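Local coordinates for protein putative glycosyl hydrolase (Bacteroides thetaiotaomicron VPI-5482, PDB 3K11) that is of unknown precise function but is probably a hydrolase of glycosyl hydrolase family 88, acting on glycosidic substrates, at residues Y173-F176 against I177-E181; V211-M214 against S215-D218; A190-P194 against Q195-L199; L282-Y286 against P287-K291; A298-R301 against G302-L306. One frame throughout, in Å; residues are numbered along the deposited sequence. Where two conformers were deposited one is given.

Contact 1. Residues Y173-F176 against I177-E181; sequences YFDF and IINKE
The aromatic ring of Phe176 lies against the last turn of helix 167-180, its CD1 3.6 Å from CB of Lys180 and one of its faces passing under the backbone N of Glu181. With CG anti to the backbone N (chi1 173°), the ring leans toward the C-terminal end of the helix and meets these residues. Here the turn widens to pi type: Phe176 O accepts from two successive amides, Glu181 N at 2.9 Å nearly in line with the carbonyl and Lys180 N at 3.0 Å from above the carbonyl plane. An alanine in place of Phe176 would be likely to leave the widened turn without the ring beneath it and the aliphatic base of Lys180 without its apolar neighbour. One turn back, CE2 of Phe174 approaches CB of Ile178 at 3.6 Å, while CZ meets the CD1 methyl. A polar strip runs along another side of the helix. Asp175 OD1 accepts from Asn179 ND2 at 2.7 Å, close to the amide plane although carboxylate and amide are turned 65° apart, and OD2 makes a long salt bridge to Lys180 NZ (3.9 Å). Phe174 and Ile178 pack on helix 202-217, Phe174 also meeting Tyr225 edge-to-face, whereas Tyr173 faces helix 148-160 and Phe176 rests on the loop at Pro141.

Contact 2. Residues V211-M214 against S215-D218; sequences VAQM and SRYD
A Met-aromatic contact between Met214 and Tyr217 marks the C-terminal turn of helix 202-217. Met214 is modelled as selenomethionine, and its SE lies 4.8 Å from the centroid of the Tyr217 ring, oblique to it at 52° from the ring normal, with CD2 as the ring atom closest to the selenium (3.8 Å). Bends at chi2 and chi3 carry the chain round to that corner of the ring. On another side of the turn, Gln213 and Arg216 run side by side in the same direction. NH1 of Arg216 donates to Gln213 OE1 at 2.9 Å, on a lone pair in the amide plane, and although the two flat groups stand 83° apart the oxygen also lies near the guanidinium plane. Ser215 turns its hydroxyl back on the helix: OG, placed between the backbone N and the carbonyl carbon (chi1 83°), donates to Ala212 O at 2.7 Å and so satisfies a buried polar group within the helix itself. The helix closes with Asp218 N bonded to Met214 O at 2.9 Å, after which Asp218 leaves helical geometry. The OH of Tyr217 reaches beyond the turn to Asp167 and Arg158. Met214 packs against helices 167-180, 148-160 and 222-240, while Ala212 and Ser215 lie against Val281 of helix 265-281.

Contact 3. Residues A190-P194 against Q195-L199; sequences ARNRP and QRNTL. With EDO (1,2-ethanediol), chain I; EDO (1,2-ethanediol), chain J.
Arg191 and Thr198 form an antiparallel hydrogen-bonded pair across a tight loop, with N of each 2.9 Å from O of the other. Because Asn197 also faces Arg191, the pair carries a G1 beta bulge. The amide of Asn197 is taken up by a side chain: Asn192 OD1 accepts from Asn197 N at 3.1 Å, with the donor tilted from the carbonyl plane. Within the loop, Thr198 OG1 donates to Gln195 O at 2.8 Å from well above the carbonyl plane. Pro194 follows a cis peptide bond, and its O accepts from Tyr429 of the second subunit. The two arginine chains extend to bound 1,2-ethanediol molecules, probably from the crystallisation liquor. Arg191 grips both ends of one, NH2 to O1 at 2.9 Å and NH1 to O2 at 3.1 Å. Arg193 NH2 donates to O2 of the other at 2.9 Å, NH1 adding a weak bond. Arg191 is also salt-bridged to Asp203 and makes a cation-pi contact with Trp200, and Arg193 NH1 pairs with Asp423 of the second subunit. Guanidinium groups that bind diols beside carboxylates imply a strongly polar patch at the border with the second subunit, probably with its positive charge largely balanced by those acids.

Contact 4. Residues L282-Y286 against P287-K291; sequences LPEDY and PQRPK
Two type I beta turns share Tyr286 and bring the chain into helix 289-304. The first, from Pro283 to Tyr286, is closed by Tyr286 N on Pro283 O (3.1 Å); the second, from Tyr286 to Arg289, by Arg289 N on Tyr286 O (3.0 Å). Pro287 follows directly on Tyr286 and folds its ring over the tyrosine: CD stands 3.6 Å from the ring centroid, only 18° from the ring normal, a CH-pi contact over the face. Leu282 CD2 covers the opposite face toward its rim, so that the aromatic ring is held between two aliphatic groups. Tyr286 CG is anti to the backbone N (chi1 -166°) and beside the carbonyl carbon, which brings the ring forward against Pro287. Water links the Tyr286 hydroxyl to OE1 of Gln288. Arg289 extends from CG to NE back along the first turn, its CD 3.5 Å from Glu284 O. A second water accepts from Arg289 NE (2.8 Å) and donates to Leu282 O, fixing the edge of the guanidinium against the backbone. Glu284 OE2 forms a long salt bridge to Arg289 NH2 at 3.9 Å, from well outside the guanidinium plane, so that only the charges attract. Lying at the surface, the loop joins helix 265-281 to helix 289-304, and Leu282, Tyr286 and Gln288 all rest on Val230 of helix 222-240.

Contact 5. Residues A298-R301 against G302-L306; sequences AHVR and GVTAL
His299 and Val303 meet one turn apart near the C-terminal end of helix 289-304, a helix of the alpha-helical domain that is probably the (alpha/alpha)6 barrel of family 88 hydrolases. The CG2 methyl of Val303 approaches the imidazole obliquely, 3.4 Å from NE2 and 3.5 Å from CD2 of His299. The imidazole reaches this methyl because its CG is anti to the backbone N (chi1 -164°), which sends the ring out beside the carbonyl and along the helix. NE2 is itself hydrogen-bonded to Asn268, and Tyr248 meets the ring edge-to-face, which together probably restrict its rotation. Val300 and Thr304 make a second oblique pair, more loosely joined, with Val300 CG1 and Thr304 CG2 4.2 Å apart. Both lie against Tyr350 of helix 347-362 and Leu336 of helix 326-342. In the backbone, Gly302 N bonds to Ala298 O at 3.1 Å, and Val303 N reaches His299 O at 2.9 Å. Arg301 points off the helix to a salt bridge with Asp258 of the third subunit. A valine in place of Thr304 would probably leave Val300 O with the backbone amide alone of its two donors here and lose the side chain's polar tie to the preceding turn. Val300 O is gripped from opposite faces of its carbonyl plane, by Thr304 N at 3.0 Å and by Thr304 OG1 at 2.7 Å.

In the fold
From the N terminus the order is contact 1, contact 3, contact 2, contact 4 and contact 5. Each closes on itself before the next opens, and none nests or crosses. Contact 1 lies at the C-terminal part of helix 167-180; the loop beyond it turns back in contact 3 to start strand 198-200, at the interface with the second subunit. Helix 202-217 then finishes in contact 2, which returns to contact 1 where Phe174 packs on Met214 and Val211. Contact 4 bridges helices 265-281 and 289-304, and contact 5 lies near the far end of the latter, their centres about 22 Å apart. Only contact 1 touches others, meeting contacts 2 and 3, while contact 5 reaches the third subunit.

Contact 1. Residues Y173-F176 against I177-E181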
# COMPACT_ATOMS: atom_id res chain seq x y z
N TYR A 173 -34.53 2.39 -27.32
CA TYR A 173 -33.51 2.41 -26.29
C TYR A 173 -33.24 3.83 -25.83
O TYR A 173 -33.18 4.13 -24.62
CB TYR A 173 -32.23 1.83 -26.85
CG TYR A 173 -32.10 0.31 -26.87
CD1 TYR A 173 -32.52 -0.48 -25.80
CD2 TYR A 173 -31.42 -0.32 -27.90
CE1 TYR A 173 -32.32 -1.86 -25.81
CE2 TYR A 173 -31.23 -1.67 -27.93
CZ TYR A 173 -31.68 -2.45 -26.88
OH TYR A 173 -31.41 -3.81 -26.90
N PHE A 174 -33.06 4.72 -26.78
CA PHE A 174 -32.68 6.10 -26.41
C PHE A 174 -33.82 6.87 -25.77
O PHE A 174 -33.60 7.66 -24.88
CB PHE A 174 -32.16 6.90 -27.60
CG PHE A 174 -31.33 8.06 -27.17
CD1 PHE A 174 -30.08 7.86 -26.65
CD2 PHE A 174 -31.86 9.34 -27.16
CE1 PHE A 174 -29.33 8.91 -26.19
CE2 PHE A 174 -31.11 10.40 -26.73
CZ PHE A 174 -29.84 10.20 -26.24
N ASP A 175 -35.04 6.61 -26.19
CA ASP A 175 -36.17 7.23 -25.51
C ASP A 175 -36.12 6.85 -24.03
O ASP A 175 -36.33 7.69 -23.14
CB ASP A 175 -37.47 6.75 -26.10
CG ASP A 175 -38.71 7.34 -25.38
OD1 ASP A 175 -38.76 8.54 -25.11
OD2 ASP A 175 -39.64 6.60 -25.11
N PHE A 176 -35.88 5.57 -23.75
CA PHE A 176 -35.71 5.17 -22.33
C PHE A 176 -34.58 5.95 -21.62
O PHE A 176 -34.75 6.48 -20.53
CB PHE A 176 -35.48 3.67 -22.12
CG PHE A 176 -35.15 3.37 -20.70
CD1 PHE A 176 -36.15 3.24 -19.76
CD2 PHE A 176 -33.84 3.31 -20.29
CE1 PHE A 176 -35.83 3.05 -18.44
CE2 PHE A 176 -33.53 3.15 -18.95
CZ PHE A 176 -34.53 3.06 -18.05
N ILE A 177 -33.40 5.94 -22.22
CA ILE A 177 -32.24 6.57 -21.62
C ILE A 177 -32.51 8.02 -21.30
O ILE A 177 -32.29 8.48 -20.16
CB ILE A 177 -30.99 6.44 -22.55
CG1 ILE A 177 -30.58 4.96 -22.66
CG2 ILE A 177 -29.78 7.30 -22.08
CD1 ILE A 177 -29.64 4.68 -23.80
N ILE A 178 -32.98 8.76 -22.30
CA ILE A 178 -33.00 10.22 -22.19
C ILE A 178 -34.23 10.75 -21.52
O ILE A 178 -34.17 11.82 -20.88
CB ILE A 178 -32.75 10.90 -23.58
CG1 ILE A 178 -31.99 12.22 -23.37
CG2 ILE A 178 -34.07 11.02 -24.39
CD1 ILE A 178 -30.54 12.05 -22.94
N ASN A 179 -35.34 10.03 -21.60
CA ASN A 179 -36.59 10.47 -21.04
C ASN A 179 -37.15 9.70 -19.84
O ASN A 179 -37.94 10.25 -19.09
CB ASN A 179 -37.66 10.42 -22.13
CG ASN A 179 -37.38 11.37 -23.27
OD1 ASN A 179 -37.03 12.50 -23.04
ND2 ASN A 179 -37.60 10.93 -24.49
N LYS A 180 -36.81 8.43 -19.68
CA LYS A 180 -37.38 7.61 -18.64
C LYS A 180 -36.46 7.24 -17.48
O LYS A 180 -36.92 7.11 -16.35
CB LYS A 180 -37.90 6.36 -19.27
CG LYS A 180 -39.01 6.66 -20.29
CD LYS A 180 -39.62 5.37 -20.78
CE LYS A 180 -40.74 5.63 -21.81
NZ LYS A 180 -41.31 4.34 -22.37
N GLU A 181 -35.19 7.06 -17.76
CA GLU A 181 -34.23 6.71 -16.72
C GLU A 181 -34.27 7.69 -15.54
O GLU A 181 -34.29 8.90 -15.76
CB GLU A 181 -32.81 6.67 -17.32
CG GLU A 181 -31.66 6.47 -16.31
CD GLU A 181 -31.86 5.29 -15.37
OE1 GLU A 181 -32.17 4.17 -15.85
OE2 GLU A 181 -31.72 5.48 -14.15

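Contact 2. Residues V211-M214 against S215-D218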
# COMPACT_ATOMS: atom_id res chain seq x y z
N VAL A 211 -25.46 8.81 -25.32
CA VAL A 211 -25.79 10.22 -25.50
C VAL A 211 -24.78 10.85 -26.47
O VAL A 211 -25.17 11.54 -27.39
CB VAL A 211 -25.88 10.98 -24.15
CG1 VAL A 211 -26.20 12.48 -24.39
CG2 VAL A 211 -26.94 10.33 -23.22
N ALA A 212 -23.48 10.61 -26.27
CA ALA A 212 -22.45 11.10 -27.19
C ALA A 212 -22.69 10.63 -28.65
O ALA A 212 -22.62 11.42 -29.60
CB ALA A 212 -21.01 10.71 -26.68
N GLN A 213 -23.01 9.35 -28.83
CA GLN A 213 -23.27 8.85 -30.18
C GLN A 213 -24.54 9.40 -30.78
O GLN A 213 -24.59 9.65 -31.99
CB GLN A 213 -23.26 7.31 -30.18
CG GLN A 213 -21.84 6.71 -30.07
CD GLN A 213 -20.99 6.97 -31.27
OE1 GLN A 213 -21.48 7.03 -32.39
NE2 GLN A 213 -19.69 7.14 -31.06
N MSE A 214 -25.57 9.58 -29.97
CA MSE A 214 -26.81 10.17 -30.48
C MSE A 214 -26.58 11.57 -31.01
O MSE A 214 -27.31 12.00 -31.91
CB MSE A 214 -27.93 10.27 -29.45
CG MSE A 214 -28.86 9.17 -29.32
SE MSE A 214 -29.65 8.39 -30.86
CE MSE A 214 -31.29 9.18 -31.02
N SER A 215 -25.57 12.29 -30.48
CA SER A 215 -25.25 13.60 -31.05
C SER A 215 -24.83 13.49 -32.51
O SER A 215 -24.98 14.43 -33.26
CB SER A 215 -24.17 14.34 -30.24
OG SER A 215 -22.87 13.91 -30.60
N ARG A 216 -24.29 12.33 -32.90
CA ARG A 216 -23.87 12.06 -34.27
C ARG A 216 -25.02 11.54 -35.13
O ARG A 216 -25.03 11.70 -36.37
CB ARG A 216 -22.76 10.99 -34.29
CG ARG A 216 -21.51 11.33 -33.50
CD ARG A 216 -20.51 10.19 -33.54
NE ARG A 216 -20.07 9.96 -34.91
CZ ARG A 216 -19.91 8.76 -35.50
NH1 ARG A 216 -20.14 7.58 -34.89
NH2 ARG A 216 -19.51 8.75 -36.77
N TYR A 217 -26.00 10.93 -34.48
CA TYR A 217 -27.10 10.23 -35.18
C TYR A 217 -28.30 11.10 -35.44
O TYR A 217 -28.96 10.95 -36.47
CB TYR A 217 -27.53 9.04 -34.33
CG TYR A 217 -28.50 8.07 -34.97
CD1 TYR A 217 -28.04 7.03 -35.77
CD2 TYR A 217 -29.84 8.14 -34.69
CE1 TYR A 217 -28.90 6.13 -36.31
CE2 TYR A 217 -30.71 7.25 -35.21
CZ TYR A 217 -30.25 6.26 -36.06
OH TYR A 217 -31.15 5.34 -36.57
N ASP A 218 -28.59 12.00 -34.51
CA ASP A 218 -29.68 12.94 -34.66
C ASP A 218 -29.06 14.34 -34.94
O ASP A 218 -28.68 15.06 -34.04
CB ASP A 218 -30.56 12.89 -33.41
CG ASP A 218 -31.74 13.82 -33.48
OD1 ASP A 218 -31.79 14.64 -34.41
OD2 ASP A 218 -32.59 13.73 -32.57

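Contact 3. Residues A190-P194 against Q195-L199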
# COMPACT_ATOMS: atom_id res chain seq x y z
N ALA A 190 -29.05 8.16 -12.27
CA ALA A 190 -28.97 7.61 -10.91
C ALA A 190 -29.82 6.37 -10.77
O ALA A 190 -30.55 5.97 -11.70
CB ALA A 190 -29.44 8.67 -9.91
N ARG A 191 -29.71 5.75 -9.60
CA ARG A 191 -30.51 4.58 -9.23
C ARG A 191 -31.08 4.78 -7.86
O ARG A 191 -30.58 5.58 -7.08
CB ARG A 191 -29.67 3.30 -9.24
CG ARG A 191 -28.91 3.09 -10.52
CD ARG A 191 -28.45 1.68 -10.67
NE ARG A 191 -27.46 1.58 -11.74
CZ ARG A 191 -26.82 0.46 -12.05
NH1 ARG A 191 -27.07 -0.66 -11.40
NH2 ARG A 191 -25.92 0.48 -13.02
N ASN A 192 -32.12 4.02 -7.55
CA ASN A 192 -32.65 3.97 -6.18
C ASN A 192 -32.32 2.61 -5.52
O ASN A 192 -32.93 2.22 -4.53
CB ASN A 192 -34.14 4.30 -6.20
CG ASN A 192 -34.37 5.75 -6.43
OD1 ASN A 192 -33.89 6.58 -5.67
ND2 ASN A 192 -35.05 6.07 -7.53
N ARG A 193 -31.32 1.92 -6.07
CA ARG A 193 -30.76 0.74 -5.44
C ARG A 193 -29.27 0.90 -5.42
O ARG A 193 -28.72 1.48 -6.35
CB ARG A 193 -31.10 -0.56 -6.18
CG ARG A 193 -30.38 -0.77 -7.51
CD ARG A 193 -30.91 -1.99 -8.24
NE ARG A 193 -30.09 -2.40 -9.41
CZ ARG A 193 -29.03 -3.20 -9.33
NH1 ARG A 193 -28.60 -3.65 -8.17
NH2 ARG A 193 -28.37 -3.51 -10.42
N PRO A 194 -28.62 0.42 -4.35
CA PRO A 194 -29.22 -0.19 -3.14
C PRO A 194 -29.81 0.79 -2.15
O PRO A 194 -30.35 0.36 -1.12
CB PRO A 194 -28.03 -0.93 -2.52
CG PRO A 194 -26.85 -0.10 -2.90
CD PRO A 194 -27.15 0.37 -4.32
N GLN A 195 -29.70 2.08 -2.44
CA GLN A 195 -30.17 3.14 -1.59
C GLN A 195 -30.80 4.19 -2.52
O GLN A 195 -30.54 4.20 -3.73
CB GLN A 195 -29.03 3.81 -0.84
CG GLN A 195 -28.24 2.89 0.12
CD GLN A 195 -29.00 2.48 1.39
OE1 GLN A 195 -30.06 3.06 1.72
NE2 GLN A 195 -28.47 1.46 2.11
N ARG A 196 -31.63 5.04 -1.94
CA ARG A 196 -32.18 6.18 -2.69
C ARG A 196 -31.07 7.05 -3.24
O ARG A 196 -30.02 7.22 -2.60
CB ARG A 196 -33.03 7.07 -1.81
CG ARG A 196 -34.32 6.46 -1.35
CD ARG A 196 -35.32 7.55 -1.05
NE ARG A 196 -36.51 7.03 -0.39
CZ ARG A 196 -36.77 7.13 0.91
NH1 ARG A 196 -35.95 7.78 1.74
NH2 ARG A 196 -37.88 6.59 1.38
N ASN A 197 -31.28 7.58 -4.43
CA ASN A 197 -30.39 8.56 -5.03
C ASN A 197 -28.92 8.16 -4.93
O ASN A 197 -28.07 8.87 -4.37
CB ASN A 197 -30.64 9.96 -4.42
CG ASN A 197 -31.93 10.58 -4.94
OD1 ASN A 197 -32.65 9.96 -5.69
ND2 ASN A 197 -32.16 11.82 -4.63
N THR A 198 -28.66 6.99 -5.50
CA THR A 198 -27.30 6.44 -5.58
C THR A 198 -26.75 6.57 -6.98
O THR A 198 -27.41 6.25 -7.97
CB THR A 198 -27.31 4.93 -5.20
OG1 THR A 198 -27.84 4.79 -3.87
CG2 THR A 198 -25.93 4.36 -5.24
N LEU A 199 -25.51 7.05 -7.06
CA LEU A 199 -24.78 7.03 -8.29
C LEU A 199 -23.90 5.78 -8.31
O LEU A 199 -23.22 5.51 -7.35
CB LEU A 199 -23.93 8.27 -8.46
CG LEU A 199 -24.61 9.64 -8.55
CD1 LEU A 199 -23.54 10.76 -8.76
CD2 LEU A 199 -25.72 9.64 -9.66
C1 EDO I . -24.04 -2.78 -14.24
O1 EDO I . -24.07 -1.36 -14.35
C2 EDO I . -24.45 -3.14 -12.83
O2 EDO I . -25.85 -3.15 -12.80
C1 EDO J . -25.24 -7.33 -10.68
O1 EDO J . -25.16 -7.84 -9.34
C2 EDO J . -25.34 -5.82 -10.72
O2 EDO J . -26.28 -5.44 -9.72

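Contact 4. Residues L282-Y286 against P287-K291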
# COMPACT_ATOMS: atom_id res chain seq x y z
N LEU A 282 -16.32 14.29 -29.07
CA LEU A 282 -16.23 15.73 -28.90
C LEU A 282 -15.34 16.38 -29.94
O LEU A 282 -14.22 15.93 -30.14
CB LEU A 282 -15.63 16.14 -27.54
CG LEU A 282 -16.43 15.82 -26.28
CD1 LEU A 282 -15.67 16.32 -25.05
CD2 LEU A 282 -17.90 16.41 -26.37
N PRO A 283 -15.81 17.48 -30.53
CA PRO A 283 -14.94 18.33 -31.36
C PRO A 283 -13.72 18.70 -30.58
O PRO A 283 -13.80 18.88 -29.38
CB PRO A 283 -15.81 19.55 -31.62
CG PRO A 283 -17.21 19.04 -31.55
CD PRO A 283 -17.20 17.97 -30.50
N GLU A 284 -12.58 18.88 -31.25
CA GLU A 284 -11.37 19.17 -30.52
C GLU A 284 -11.37 20.55 -29.89
O GLU A 284 -10.66 20.76 -28.93
CB GLU A 284 -10.16 19.02 -31.41
CG GLU A 284 -10.05 17.58 -31.89
CD GLU A 284 -8.62 17.10 -31.99
OE1 GLU A 284 -7.74 17.91 -32.37
OE2 GLU A 284 -8.40 15.90 -31.70
N ASP A 285 -12.26 21.42 -30.37
CA ASP A 285 -12.43 22.76 -29.81
C ASP A 285 -13.68 22.89 -28.93
O ASP A 285 -14.08 24.02 -28.62
CB ASP A 285 -12.40 23.80 -30.92
CG ASP A 285 -13.57 23.68 -31.86
OD1 ASP A 285 -14.36 22.71 -31.78
OD2 ASP A 285 -13.71 24.61 -32.72
N TYR A 286 -14.24 21.77 -28.49
CA TYR A 286 -15.43 21.82 -27.67
C TYR A 286 -15.06 22.56 -26.39
O TYR A 286 -14.03 22.26 -25.78
CB TYR A 286 -16.00 20.43 -27.41
CG TYR A 286 -17.40 20.53 -26.86
CD1 TYR A 286 -18.45 20.75 -27.70
CD2 TYR A 286 -17.65 20.43 -25.50
CE1 TYR A 286 -19.75 20.89 -27.22
CE2 TYR A 286 -18.96 20.55 -24.99
CZ TYR A 286 -20.00 20.79 -25.87
OH TYR A 286 -21.32 20.95 -25.46
N PRO A 287 -15.92 23.51 -25.96
CA PRO A 287 -15.47 24.36 -24.85
C PRO A 287 -15.23 23.66 -23.53
O PRO A 287 -14.37 24.10 -22.78
CB PRO A 287 -16.59 25.43 -24.75
CG PRO A 287 -17.70 24.92 -25.46
CD PRO A 287 -17.22 23.96 -26.49
N GLN A 288 -15.97 22.58 -23.24
CA GLN A 288 -15.65 21.82 -22.01
C GLN A 288 -14.65 20.64 -22.20
O GLN A 288 -14.38 19.89 -21.26
CB GLN A 288 -16.95 21.29 -21.39
CG GLN A 288 -17.76 22.35 -20.60
CD GLN A 288 -18.13 23.56 -21.43
OE1 GLN A 288 -18.99 23.50 -22.31
NE2 GLN A 288 -17.47 24.70 -21.13
N ARG A 289 -14.11 20.46 -23.40
CA ARG A 289 -13.18 19.36 -23.62
C ARG A 289 -12.00 19.39 -22.68
O ARG A 289 -11.57 18.34 -22.22
CB ARG A 289 -12.72 19.30 -25.07
CG ARG A 289 -11.82 18.07 -25.42
CD ARG A 289 -11.47 18.12 -26.86
NE ARG A 289 -10.71 16.97 -27.37
CZ ARG A 289 -9.40 16.85 -27.30
NH1 ARG A 289 -8.66 17.72 -26.63
NH2 ARG A 289 -8.81 15.81 -27.84
N PRO A 290 -11.42 20.57 -22.39
CA PRO A 290 -10.28 20.57 -21.46
C PRO A 290 -10.51 19.93 -20.09
O PRO A 290 -9.63 19.26 -19.55
CB PRO A 290 -9.92 22.06 -21.40
CG PRO A 290 -10.26 22.53 -22.75
CD PRO A 290 -11.60 21.89 -23.00
N LYS A 291 -11.69 20.15 -19.53
CA LYS A 291 -12.06 19.58 -18.24
C LYS A 291 -12.21 18.08 -18.30
O LYS A 291 -11.87 17.36 -17.35
CB LYS A 291 -13.37 20.19 -17.75
CG LYS A 291 -13.21 21.59 -17.18
CD LYS A 291 -14.46 22.03 -16.47
CE LYS A 291 -14.27 23.42 -15.90
NZ LYS A 291 -15.58 23.89 -15.32
O HOH W 1 -12.26 14.99 -28.62
O HOH W 2 -8.99 13.68 -30.30
O HOH W 3 -21.22 21.85 -22.73

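Contact 5. Residues A298-R301 against G302-L306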
# COMPACT_ATOMS: atom_id res chain seq x y z
N ALA A 298 -5.77 12.57 -15.47
CA ALA A 298 -5.56 12.31 -14.05
C ALA A 298 -5.89 10.86 -13.71
O ALA A 298 -5.19 10.23 -12.92
CB ALA A 298 -6.39 13.25 -13.17
N HIS A 299 -6.94 10.32 -14.33
CA HIS A 299 -7.33 8.93 -14.10
C HIS A 299 -6.30 7.95 -14.68
O HIS A 299 -5.93 6.96 -14.05
CB HIS A 299 -8.70 8.68 -14.71
CG HIS A 299 -9.37 7.43 -14.23
ND1 HIS A 299 -10.36 6.80 -14.95
CD2 HIS A 299 -9.18 6.69 -13.10
CE1 HIS A 299 -10.78 5.74 -14.28
NE2 HIS A 299 -10.09 5.65 -13.15
N VAL A 300 -5.77 8.29 -15.84
CA VAL A 300 -4.70 7.49 -16.44
C VAL A 300 -3.51 7.37 -15.46
O VAL A 300 -2.98 6.26 -15.23
CB VAL A 300 -4.24 8.04 -17.78
CG1 VAL A 300 -2.86 7.46 -18.20
CG2 VAL A 300 -5.25 7.79 -18.87
N ARG A 301 -3.09 8.50 -14.90
CA ARG A 301 -1.97 8.49 -13.99
C ARG A 301 -2.23 7.66 -12.73
O ARG A 301 -1.32 6.99 -12.24
CB ARG A 301 -1.55 9.92 -13.64
CG ARG A 301 -0.87 10.66 -14.78
CD ARG A 301 -0.24 11.97 -14.31
NE ARG A 301 -1.24 12.99 -14.04
CZ ARG A 301 -1.74 13.82 -14.96
NH1 ARG A 301 -1.38 13.78 -16.25
NH2 ARG A 301 -2.66 14.69 -14.59
N GLY A 302 -3.44 7.74 -12.18
CA GLY A 302 -3.79 6.98 -10.96
C GLY A 302 -3.90 5.51 -11.20
O GLY A 302 -3.43 4.72 -10.40
N VAL A 303 -4.54 5.12 -12.29
CA VAL A 303 -4.69 3.71 -12.64
C VAL A 303 -3.35 3.07 -12.94
O VAL A 303 -3.02 2.00 -12.41
CB VAL A 303 -5.69 3.49 -13.83
CG1 VAL A 303 -5.60 2.01 -14.38
CG2 VAL A 303 -7.16 3.86 -13.40
N THR A 304 -2.54 3.71 -13.80
CA THR A 304 -1.36 3.06 -14.29
C THR A 304 -0.35 2.84 -13.18
O THR A 304 0.34 1.85 -13.19
CB THR A 304 -0.71 3.82 -15.41
OG1 THR A 304 -0.51 5.18 -15.01
CG2 THR A 304 -1.58 3.79 -16.68
N ALA A 305 -0.30 3.75 -12.21
CA ALA A 305 0.63 3.61 -11.08
C ALA A 305 0.37 2.33 -10.29
O ALA A 305 1.24 1.90 -9.56
CB ALA A 305 0.51 4.80 -10.15
N LEU A 306 -0.85 1.79 -10.38
CA LEU A 306 -1.21 0.62 -9.59
C LEU A 306 -1.21 -0.70 -10.36
O LEU A 306 -1.66 -1.73 -9.85
CB LEU A 306 -2.55 0.86 -8.92
CG LEU A 306 -2.53 2.05 -7.93
CD1 LEU A 306 -4.01 2.44 -7.55
CD2 LEU A 306 -1.65 1.71 -6.69